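Glucosamine-6-phosphate deaminase (PDB 1J5X) folds as a SIS-domain protein, a single chain in which helices surround two parallel beta sheets. Local coordinates at residues M220-G225 with N303-A308; M266-G271 with V290-E295; E184-L189 with S307-T312. One frame throughout, in Å; residues are numbered along the deposited sequence.

In the fold
The contacts nest along the chain. Contact 2 lies inside the loop closed by contact 1, and contact 3 reaches back further, from the loop ahead of helix 313-326 to helix 184-205. Contacts 1 and 3 share Ser307 and Ala308. The centre of contact 1 is about 10 Å from those of contacts 2 and 3, which are about 15 Å from each other. Contact 2 pairs strand 262-267 with the outermost strand, 289-293, of the four-stranded parallel sheet, and contact 1 sits at the start of helix 222-238, which follows strand 214-218 of that sheet. Arg311, bonded to Gln267, Val293 and Ser307, ties the loop of contacts 1 and 3 to the sheet end.

Contact 1 of 3, residues M220-G225 with N303-A308; sequences MSEFFG and NDWKSA
Ser307 OG, 3.5 Å from Phe223 CZ, is a much-engaged polar atom: Arg311 NE donates to it, while the carbonyl oxygens of Asp304 and Ser302 both lie within reach of its one proton. Asp304 O also borders the Phe223 ring, in its plane, 3.6 Å from CZ. Over one face of that ring stands the indole of Trp305 in an edge-to-face pair: CE3 is 3.8 Å above the ring centre and the planes meet at 61°. Ala308 CB adds a further apolar contact, 4.0 Å from Phe223 CE1. The Trp305 edge in turn faces Met220 O, which is near the indole plane and 3.3 Å from CZ3. Glu222 takes a face of the indole instead. A bend at chi2 (85°) sets its carboxylate nearly parallel to the indole, 13° between the planes, over the CE3-CD2-CG side, with OE1 3.5 Å from CE3. Arg76, on helix 62-78, forms a salt bridge to Glu222 OE2 and a cation-pi contact with Trp305. No hydrogen bond crosses between the segments; ring packing and oxygen-to-ring contacts join them, and the Arg76 charge would offset that of the carboxylate lying over the indole.

Contact 2 of 3, residues M266-G271 with V290-E295; sequences MQKVSG and VLEVGE
Met266 pairs with Glu292, and Gln267 with Val293, in the parallel ladder of a beta-alpha-beta unit: strand 262-267, helix 273-285 and the edge strand 289-293. Three backbone bonds make the ladder. Met266 N donates to Leu291 O at 2.9 Å, Val293 N to Met266 O at 2.8 Å, and Lys268 N to Val293 O at 2.9 Å, so pairing runs one residue past the end of strand 262-267. A CA-H...O contact from Glu292 to Met266 O supplements them.

Charge is concentrated on the sheet face of Met266 and Glu292, which helix 273-285 covers. Lys268 NZ meets Glu292 OE2 nearly along its C-O bond in a salt bridge modelled unusually short, so its exact length is doubtful. Bends at chi3 (71°) and chi4 (66°) curl the lysine chain back to it. The same NZ bridges to Asp273 and Glu276, and Glu292 OE1 to Lys277 and Arg280, giving an ionic network around the buried Lys268 and Glu292 whose opposite charges would largely balance.

Apolar packing completes that face: the selenomethionine methyl of Met266, CE, touches Val290 CG1 at 3.5 Å. On the other face Gln267 and Val293 lie side by side and point the same way. Arg311 NH1 is bonded both to Gln267 OE1 and to the backbone Val293 O, while OE1 rests 3.5 Å from Val293 CG1.

Contact 3 of 3, residues E184-L189 with S307-T312; sequences ERFSEL and SAFLRT
Helix 184-205 packs one side, through Phe186 and Leu189, against the loop that leads into helix 313-326, where Phe309 meets both and Leu310 meets Leu189. Three residues apart, Phe186 and Leu189 share a helix face, and both touch the outer end of the Phe309 ring. Leu189 CB comes closest, 3.5 Å from Phe309 CZ, and the methyl CD1 of the same leucine reaches 4.0 Å from Phe309 CE1. The two phenyl groups meet without stacking: Phe309 CE1 lies at the edge of the Phe186 ring, in its plane, and 3.9 Å from CD1. Phe309 is turned to this position by a less common first torsion, with CG between its backbone N and carbonyl carbon (chi1 76°). Its neighbour Leu310 rests CG over one face of the ring, 3.6 Å above the plane and offset toward the rim.

Leu310 also faces the helix, its CD1 lying 3.7 Å from Leu189 O. Leu189 CD1 in turn is 3.9 Å from Ser307 N, so this one leucine touches three residues of the loop. Around the pair, Leu169 and Met172 of helix 162-179 and Phe31 of helix 27-35 touch Phe186, while Leu27 touches both Phe309 and Leu310. With no hydrogen bond across it, the contact is a small, mostly apolar buried patch where a helix of this alpha/beta fold, built on parallel sheets, meets the loop ahead of helix 313-326.

Contact 1 of 3, residues M220-G225 with N303-A308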
loop_
_atom_site.group_PDB
_atom_site.type_symbol
_atom_site.label_atom_id
_atom_site.label_comp_id
_atom_site.label_asym_id
_atom_site.label_seq_id
_atom_site.Cartn_x
_atom_site.Cartn_y
_atom_site.Cartn_z
HETATM N N MSE A 220 12.102 0.003 3.731
HETATM C CA MSE A 220 12.172 1.145 4.630
HETATM C C MSE A 220 11.229 2.278 4.250
HETATM O O MSE A 220 10.938 2.476 3.062
HETATM C CB MSE A 220 13.602 1.760 4.630
HETATM C CG MSE A 220 14.615 0.752 5.166
HETATM SE SE MSE A 220 16.356 1.771 5.111
HETATM C CE MSE A 220 17.456 0.612 6.356
ATOM N N SER A 221 10.819 3.030 5.277
ATOM C CA SER A 221 9.995 4.215 5.117
ATOM C C SER A 221 8.784 3.942 4.242
ATOM O O SER A 221 8.003 3.076 4.602
ATOM C CB SER A 221 10.857 5.341 4.516
ATOM O OG SER A 221 12.008 5.507 5.318
ATOM N N GLU A 222 8.588 4.694 3.150
ATOM C CA GLU A 222 7.443 4.394 2.280
ATOM C C GLU A 222 7.407 2.899 1.879
ATOM O O GLU A 222 6.288 2.333 1.746
ATOM C CB GLU A 222 7.466 5.169 0.973
ATOM C CG GLU A 222 7.135 6.634 1.103
ATOM C CD GLU A 222 8.420 7.494 1.475
ATOM O OE1 GLU A 222 9.323 6.994 2.170
ATOM O OE2 GLU A 222 8.475 8.688 1.115
ATOM N N PHE A 223 8.581 2.288 1.687
ATOM C CA PHE A 223 8.613 0.857 1.282
ATOM C C PHE A 223 8.246 -0.101 2.411
ATOM O O PHE A 223 7.992 -1.286 2.156
ATOM C CB PHE A 223 9.960 0.510 0.685
ATOM C CG PHE A 223 10.226 1.220 -0.635
ATOM C CD1 PHE A 223 9.232 2.058 -1.224
ATOM C CD2 PHE A 223 11.468 1.061 -1.249
ATOM C CE1 PHE A 223 9.452 2.736 -2.424
ATOM C CE2 PHE A 223 11.735 1.732 -2.448
ATOM C CZ PHE A 223 10.722 2.577 -3.049
ATOM N N PHE A 224 8.285 0.388 3.654
ATOM C CA PHE A 224 7.802 -0.405 4.805
ATOM C C PHE A 224 6.272 -0.409 4.680
ATOM O O PHE A 224 5.643 -1.443 4.874
ATOM C CB PHE A 224 8.157 0.244 6.153
ATOM C CG PHE A 224 7.520 -0.458 7.312
ATOM C CD1 PHE A 224 7.803 -1.794 7.562
ATOM C CD2 PHE A 224 6.553 0.201 8.073
ATOM C CE1 PHE A 224 7.125 -2.501 8.552
ATOM C CE2 PHE A 224 5.859 -0.504 9.096
ATOM C CZ PHE A 224 6.145 -1.855 9.314
ATOM N N GLY A 225 5.670 0.750 4.394
ATOM C CA GLY A 225 4.217 0.784 4.200
ATOM C C GLY A 225 3.825 -0.181 3.059
ATOM O O GLY A 225 2.821 -0.910 3.131
ATOM N N ASN A 303 14.371 2.645 -7.833
ATOM C CA ASN A 303 14.534 2.536 -6.378
ATOM C C ASN A 303 14.229 3.857 -5.689
ATOM O O ASN A 303 14.447 4.028 -4.471
ATOM C CB ASN A 303 15.937 2.047 -6.012
ATOM C CG ASN A 303 16.193 0.644 -6.527
ATOM O OD1 ASN A 303 15.271 -0.180 -6.566
ATOM N ND2 ASN A 303 17.435 0.357 -6.914
ATOM N N ASP A 304 13.661 4.775 -6.449
ATOM C CA ASP A 304 13.290 6.067 -5.878
ATOM C C ASP A 304 11.904 5.885 -5.240
ATOM O O ASP A 304 11.120 5.032 -5.711
ATOM C CB ASP A 304 13.160 7.114 -6.955
ATOM C CG ASP A 304 12.705 8.408 -6.404
ATOM O OD1 ASP A 304 11.583 8.797 -6.767
ATOM O OD2 ASP A 304 13.447 9.005 -5.558
ATOM N N TRP A 305 11.622 6.721 -4.261
ATOM C CA TRP A 305 10.360 6.628 -3.481
ATOM C C TRP A 305 9.095 6.696 -4.319
ATOM O O TRP A 305 8.080 6.122 -3.919
ATOM C CB TRP A 305 10.282 7.729 -2.419
ATOM C CG TRP A 305 11.494 7.679 -1.476
ATOM C CD1 TRP A 305 12.443 8.664 -1.301
ATOM C CD2 TRP A 305 11.835 6.621 -0.574
ATOM N NE1 TRP A 305 13.355 8.284 -0.327
ATOM C CE2 TRP A 305 13.006 7.034 0.138
ATOM C CE3 TRP A 305 11.282 5.359 -0.290
ATOM C CZ2 TRP A 305 13.618 6.225 1.124
ATOM C CZ3 TRP A 305 11.906 4.558 0.687
ATOM C CH2 TRP A 305 13.068 5.010 1.389
ATOM N N LYS A 306 9.153 7.407 -5.447
ATOM C CA LYS A 306 7.978 7.531 -6.316
ATOM C C LYS A 306 7.466 6.166 -6.816
ATOM O O LYS A 306 6.306 6.054 -7.200
ATOM C CB LYS A 306 8.300 8.411 -7.554
ATOM C CG LYS A 306 8.320 9.941 -7.264
ATOM C CD LYS A 306 8.482 10.710 -8.624
ATOM C CE LYS A 306 8.896 12.194 -8.375
ATOM N NZ LYS A 306 10.106 12.349 -7.540
ATOM N N SER A 307 8.320 5.145 -6.860
ATOM C CA SER A 307 7.859 3.841 -7.357
ATOM C C SER A 307 6.911 3.140 -6.329
ATOM O O SER A 307 6.430 2.044 -6.607
ATOM C CB SER A 307 9.070 2.898 -7.604
ATOM O OG SER A 307 9.779 2.711 -6.383
ATOM N N ALA A 308 6.704 3.741 -5.169
ATOM C CA ALA A 308 5.869 3.117 -4.136
ATOM C C ALA A 308 4.510 2.687 -4.658
ATOM O O ALA A 308 4.043 1.610 -4.254
ATOM C CB ALA A 308 5.695 4.047 -2.912
#

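Contact 2 of 3, residues M266-G271 with V290-E295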
loop_
_atom_site.group_PDB
_atom_site.type_symbol
_atom_site.label_atom_id
_atom_site.label_comp_id
_atom_site.label_asym_id
_atom_site.label_seq_id
_atom_site.Cartn_x
_atom_site.Cartn_y
_atom_site.Cartn_z
HETATM N N MSE A 266 12.183 -8.252 -0.752
HETATM C CA MSE A 266 12.897 -7.120 -0.251
HETATM C C MSE A 266 12.767 -5.942 -1.226
HETATM O O MSE A 266 13.111 -6.069 -2.418
HETATM C CB MSE A 266 14.371 -7.510 -0.089
HETATM C CG MSE A 266 15.213 -6.393 0.527
HETATM SE SE MSE A 266 17.091 -6.963 0.779
HETATM C CE MSE A 266 16.824 -8.847 0.958
ATOM N N GLN A 267 12.284 -4.805 -0.720
ATOM C CA GLN A 267 12.123 -3.585 -1.556
ATOM C C GLN A 267 13.434 -2.817 -1.535
ATOM O O GLN A 267 13.810 -2.219 -0.508
ATOM C CB GLN A 267 11.065 -2.688 -0.977
ATOM C CG GLN A 267 9.672 -3.356 -0.844
ATOM C CD GLN A 267 8.989 -3.681 -2.171
ATOM O OE1 GLN A 267 9.236 -3.042 -3.199
ATOM N NE2 GLN A 267 8.074 -4.674 -2.147
ATOM N N LYS A 268 14.174 -2.844 -2.649
ATOM C CA LYS A 268 15.469 -2.118 -2.679
ATOM C C LYS A 268 15.303 -0.590 -2.657
ATOM O O LYS A 268 14.409 -0.082 -3.273
ATOM C CB LYS A 268 16.225 -2.469 -3.963
ATOM C CG LYS A 268 16.555 -3.973 -4.105
ATOM C CD LYS A 268 17.487 -4.265 -5.370
ATOM C CE LYS A 268 18.895 -3.725 -5.100
ATOM N NZ LYS A 268 19.590 -4.460 -3.987
ATOM N N VAL A 269 16.210 0.156 -2.010
ATOM C CA VAL A 269 16.075 1.624 -2.007
ATOM C C VAL A 269 17.430 2.218 -2.477
ATOM O O VAL A 269 18.493 1.564 -2.348
ATOM C CB VAL A 269 15.748 2.242 -0.564
ATOM C CG1 VAL A 269 14.499 1.617 0.042
ATOM C CG2 VAL A 269 16.850 2.070 0.329
ATOM N N SER A 270 17.371 3.427 -3.013
ATOM C CA SER A 270 18.567 4.083 -3.574
ATOM C C SER A 270 19.755 4.035 -2.656
ATOM O O SER A 270 19.653 4.378 -1.498
ATOM C CB SER A 270 18.285 5.574 -3.891
ATOM O OG SER A 270 17.083 5.724 -4.627
ATOM N N GLY A 271 20.889 3.641 -3.213
ATOM C CA GLY A 271 22.114 3.636 -2.444
ATOM C C GLY A 271 22.446 2.500 -1.490
ATOM O O GLY A 271 23.567 2.495 -0.967
ATOM N N VAL A 290 15.145 -15.532 -1.307
ATOM C CA VAL A 290 15.023 -14.065 -1.294
ATOM C C VAL A 290 14.852 -13.527 -2.674
ATOM O O VAL A 290 15.564 -13.963 -3.622
ATOM C CB VAL A 290 16.244 -13.430 -0.704
ATOM C CG1 VAL A 290 16.074 -11.873 -0.712
ATOM C CG2 VAL A 290 16.518 -14.015 0.701
ATOM N N LEU A 291 13.877 -12.633 -2.809
ATOM C CA LEU A 291 13.569 -11.972 -4.064
ATOM C C LEU A 291 13.691 -10.448 -3.855
ATOM O O LEU A 291 13.137 -9.890 -2.885
ATOM C CB LEU A 291 12.162 -12.339 -4.489
ATOM C CG LEU A 291 11.720 -11.932 -5.883
ATOM C CD1 LEU A 291 10.735 -12.988 -6.456
ATOM C CD2 LEU A 291 11.043 -10.566 -5.778
ATOM N N GLU A 292 14.467 -9.785 -4.713
ATOM C CA GLU A 292 14.572 -8.330 -4.590
ATOM C C GLU A 292 13.731 -7.609 -5.616
ATOM O O GLU A 292 13.745 -7.935 -6.817
ATOM C CB GLU A 292 16.019 -7.861 -4.758
ATOM C CG GLU A 292 16.942 -8.198 -3.620
ATOM C CD GLU A 292 18.412 -7.995 -4.013
ATOM O OE1 GLU A 292 19.026 -8.942 -4.559
ATOM O OE2 GLU A 292 18.956 -6.903 -3.760
ATOM N N VAL A 293 13.015 -6.583 -5.161
ATOM C CA VAL A 293 12.195 -5.774 -6.052
ATOM C C VAL A 293 12.923 -4.449 -6.180
ATOM O O VAL A 293 13.123 -3.774 -5.177
ATOM C CB VAL A 293 10.798 -5.470 -5.423
ATOM C CG1 VAL A 293 10.008 -4.472 -6.308
ATOM C CG2 VAL A 293 10.046 -6.817 -5.231
ATOM N N GLY A 294 13.279 -4.066 -7.400
ATOM C CA GLY A 294 14.020 -2.802 -7.585
ATOM C C GLY A 294 15.196 -3.032 -8.580
ATOM O O GLY A 294 15.602 -4.182 -8.907
ATOM N N GLU A 295 15.767 -1.917 -9.043
ATOM C CA GLU A 295 16.877 -2.013 -9.985
ATOM C C GLU A 295 18.022 -2.728 -9.319
ATOM O O GLU A 295 18.293 -2.509 -8.110
ATOM C CB GLU A 295 17.215 -0.596 -10.479
ATOM C CG GLU A 295 16.230 -0.252 -11.553
ATOM C CD GLU A 295 16.597 0.997 -12.343
ATOM O OE1 GLU A 295 17.778 1.413 -12.308
ATOM O OE2 GLU A 295 15.702 1.553 -13.025
#

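Contact 3 of 3, residues E184-L189 with S307-T312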
loop_
_atom_site.group_PDB
_atom_site.type_symbol
_atom_site.label_atom_id
_atom_site.label_comp_id
_atom_site.label_asym_id
_atom_site.label_seq_id
_atom_site.Cartn_x
_atom_site.Cartn_y
_atom_site.Cartn_z
ATOM N N GLU A 184 7.288 14.774 -13.674
ATOM C CA GLU A 184 7.482 13.995 -14.879
ATOM C C GLU A 184 7.809 12.513 -14.684
ATOM O O GLU A 184 7.406 11.718 -15.523
ATOM C CB GLU A 184 8.522 14.643 -15.834
ATOM C CG GLU A 184 9.927 14.571 -15.363
ATOM C CD GLU A 184 10.896 15.254 -16.370
ATOM O OE1 GLU A 184 10.403 16.017 -17.228
ATOM O OE2 GLU A 184 12.115 15.006 -16.265
ATOM N N ARG A 185 8.507 12.113 -13.610
ATOM C CA ARG A 185 8.794 10.715 -13.452
ATOM C C ARG A 185 7.564 9.808 -13.211
ATOM O O ARG A 185 7.642 8.610 -13.439
ATOM C CB ARG A 185 9.803 10.466 -12.339
ATOM C CG ARG A 185 11.247 10.681 -12.866
ATOM C CD ARG A 185 11.889 9.296 -13.213
ATOM N NE ARG A 185 12.790 8.931 -12.159
ATOM C CZ ARG A 185 13.354 7.754 -11.924
ATOM N NH1 ARG A 185 13.157 6.660 -12.652
ATOM N NH2 ARG A 185 14.195 7.720 -10.925
ATOM N N PHE A 186 6.463 10.388 -12.795
ATOM C CA PHE A 186 5.261 9.531 -12.567
ATOM C C PHE A 186 4.761 9.023 -13.948
ATOM O O PHE A 186 4.309 7.899 -14.052
ATOM C CB PHE A 186 4.176 10.341 -11.850
ATOM C CG PHE A 186 4.443 10.552 -10.386
ATOM C CD1 PHE A 186 4.357 9.489 -9.451
ATOM C CD2 PHE A 186 4.750 11.841 -9.903
ATOM C CE1 PHE A 186 4.562 9.700 -8.067
ATOM C CE2 PHE A 186 4.955 12.063 -8.548
ATOM C CZ PHE A 186 4.868 11.017 -7.607
ATOM N N SER A 187 4.873 9.843 -15.010
ATOM C CA SER A 187 4.459 9.359 -16.366
ATOM C C SER A 187 5.324 8.197 -16.765
ATOM O O SER A 187 4.863 7.221 -17.337
ATOM C CB SER A 187 4.642 10.433 -17.465
ATOM O OG SER A 187 3.869 11.541 -17.126
ATOM N N GLU A 188 6.619 8.321 -16.477
ATOM C CA GLU A 188 7.518 7.248 -16.827
ATOM C C GLU A 188 7.166 5.984 -16.039
ATOM O O GLU A 188 7.123 4.894 -16.617
ATOM C CB GLU A 188 8.959 7.683 -16.528
ATOM C CG GLU A 188 9.999 6.532 -16.634
ATOM C CD GLU A 188 11.250 6.816 -15.761
ATOM O OE1 GLU A 188 11.800 7.962 -15.803
ATOM O OE2 GLU A 188 11.666 5.899 -15.022
ATOM N N LEU A 189 6.930 6.102 -14.733
ATOM C CA LEU A 189 6.626 4.878 -13.965
ATOM C C LEU A 189 5.292 4.271 -14.388
ATOM O O LEU A 189 5.173 3.063 -14.483
ATOM C CB LEU A 189 6.626 5.176 -12.467
ATOM C CG LEU A 189 8.027 5.610 -11.995
ATOM C CD1 LEU A 189 7.978 6.241 -10.618
ATOM C CD2 LEU A 189 8.839 4.362 -11.919
ATOM N N SER A 307 8.320 5.145 -6.860
ATOM C CA SER A 307 7.859 3.841 -7.357
ATOM C C SER A 307 6.911 3.140 -6.329
ATOM O O SER A 307 6.430 2.044 -6.607
ATOM C CB SER A 307 9.070 2.898 -7.604
ATOM O OG SER A 307 9.779 2.711 -6.383
ATOM N N ALA A 308 6.704 3.741 -5.169
ATOM C CA ALA A 308 5.869 3.117 -4.136
ATOM C C ALA A 308 4.510 2.687 -4.658
ATOM O O ALA A 308 4.043 1.610 -4.254
ATOM C CB ALA A 308 5.695 4.047 -2.912
ATOM N N PHE A 309 3.917 3.466 -5.576
ATOM C CA PHE A 309 2.585 3.119 -6.066
ATOM C C PHE A 309 2.518 1.841 -6.939
ATOM O O PHE A 309 1.421 1.314 -7.231
ATOM C CB PHE A 309 1.953 4.308 -6.757
ATOM C CG PHE A 309 2.502 4.571 -8.138
ATOM C CD1 PHE A 309 3.637 5.381 -8.296
ATOM C CD2 PHE A 309 1.910 3.981 -9.280
ATOM C CE1 PHE A 309 4.163 5.589 -9.581
ATOM C CE2 PHE A 309 2.418 4.181 -10.546
ATOM C CZ PHE A 309 3.560 4.991 -10.717
ATOM N N LEU A 310 3.666 1.338 -7.380
ATOM C CA LEU A 310 3.690 0.096 -8.127
ATOM C C LEU A 310 4.196 -1.068 -7.259
ATOM O O LEU A 310 4.053 -2.231 -7.631
ATOM C CB LEU A 310 4.679 0.190 -9.271
ATOM C CG LEU A 310 4.433 1.155 -10.434
ATOM C CD1 LEU A 310 5.676 1.147 -11.372
ATOM C CD2 LEU A 310 3.191 0.657 -11.221
ATOM N N ARG A 311 4.851 -0.773 -6.132
ATOM C CA ARG A 311 5.529 -1.853 -5.442
ATOM C C ARG A 311 4.769 -2.906 -4.660
ATOM O O ARG A 311 5.406 -3.810 -4.118
ATOM C CB ARG A 311 6.705 -1.326 -4.603
ATOM C CG ARG A 311 7.953 -0.897 -5.516
ATOM C CD ARG A 311 8.917 -0.040 -4.690
ATOM N NE ARG A 311 10.211 0.211 -5.372
ATOM C CZ ARG A 311 11.299 -0.528 -5.178
ATOM N NH1 ARG A 311 11.271 -1.573 -4.329
ATOM N NH2 ARG A 311 12.454 -0.198 -5.823
ATOM N N THR A 312 3.462 -2.762 -4.560
ATOM C CA THR A 312 2.689 -3.866 -3.923
ATOM C C THR A 312 2.244 -4.872 -5.013
ATOM O O THR A 312 1.746 -5.951 -4.714
ATOM C CB THR A 312 1.434 -3.397 -3.120
ATOM O OG1 THR A 312 0.464 -2.790 -3.962
ATOM C CG2 THR A 312 1.864 -2.404 -2.019
#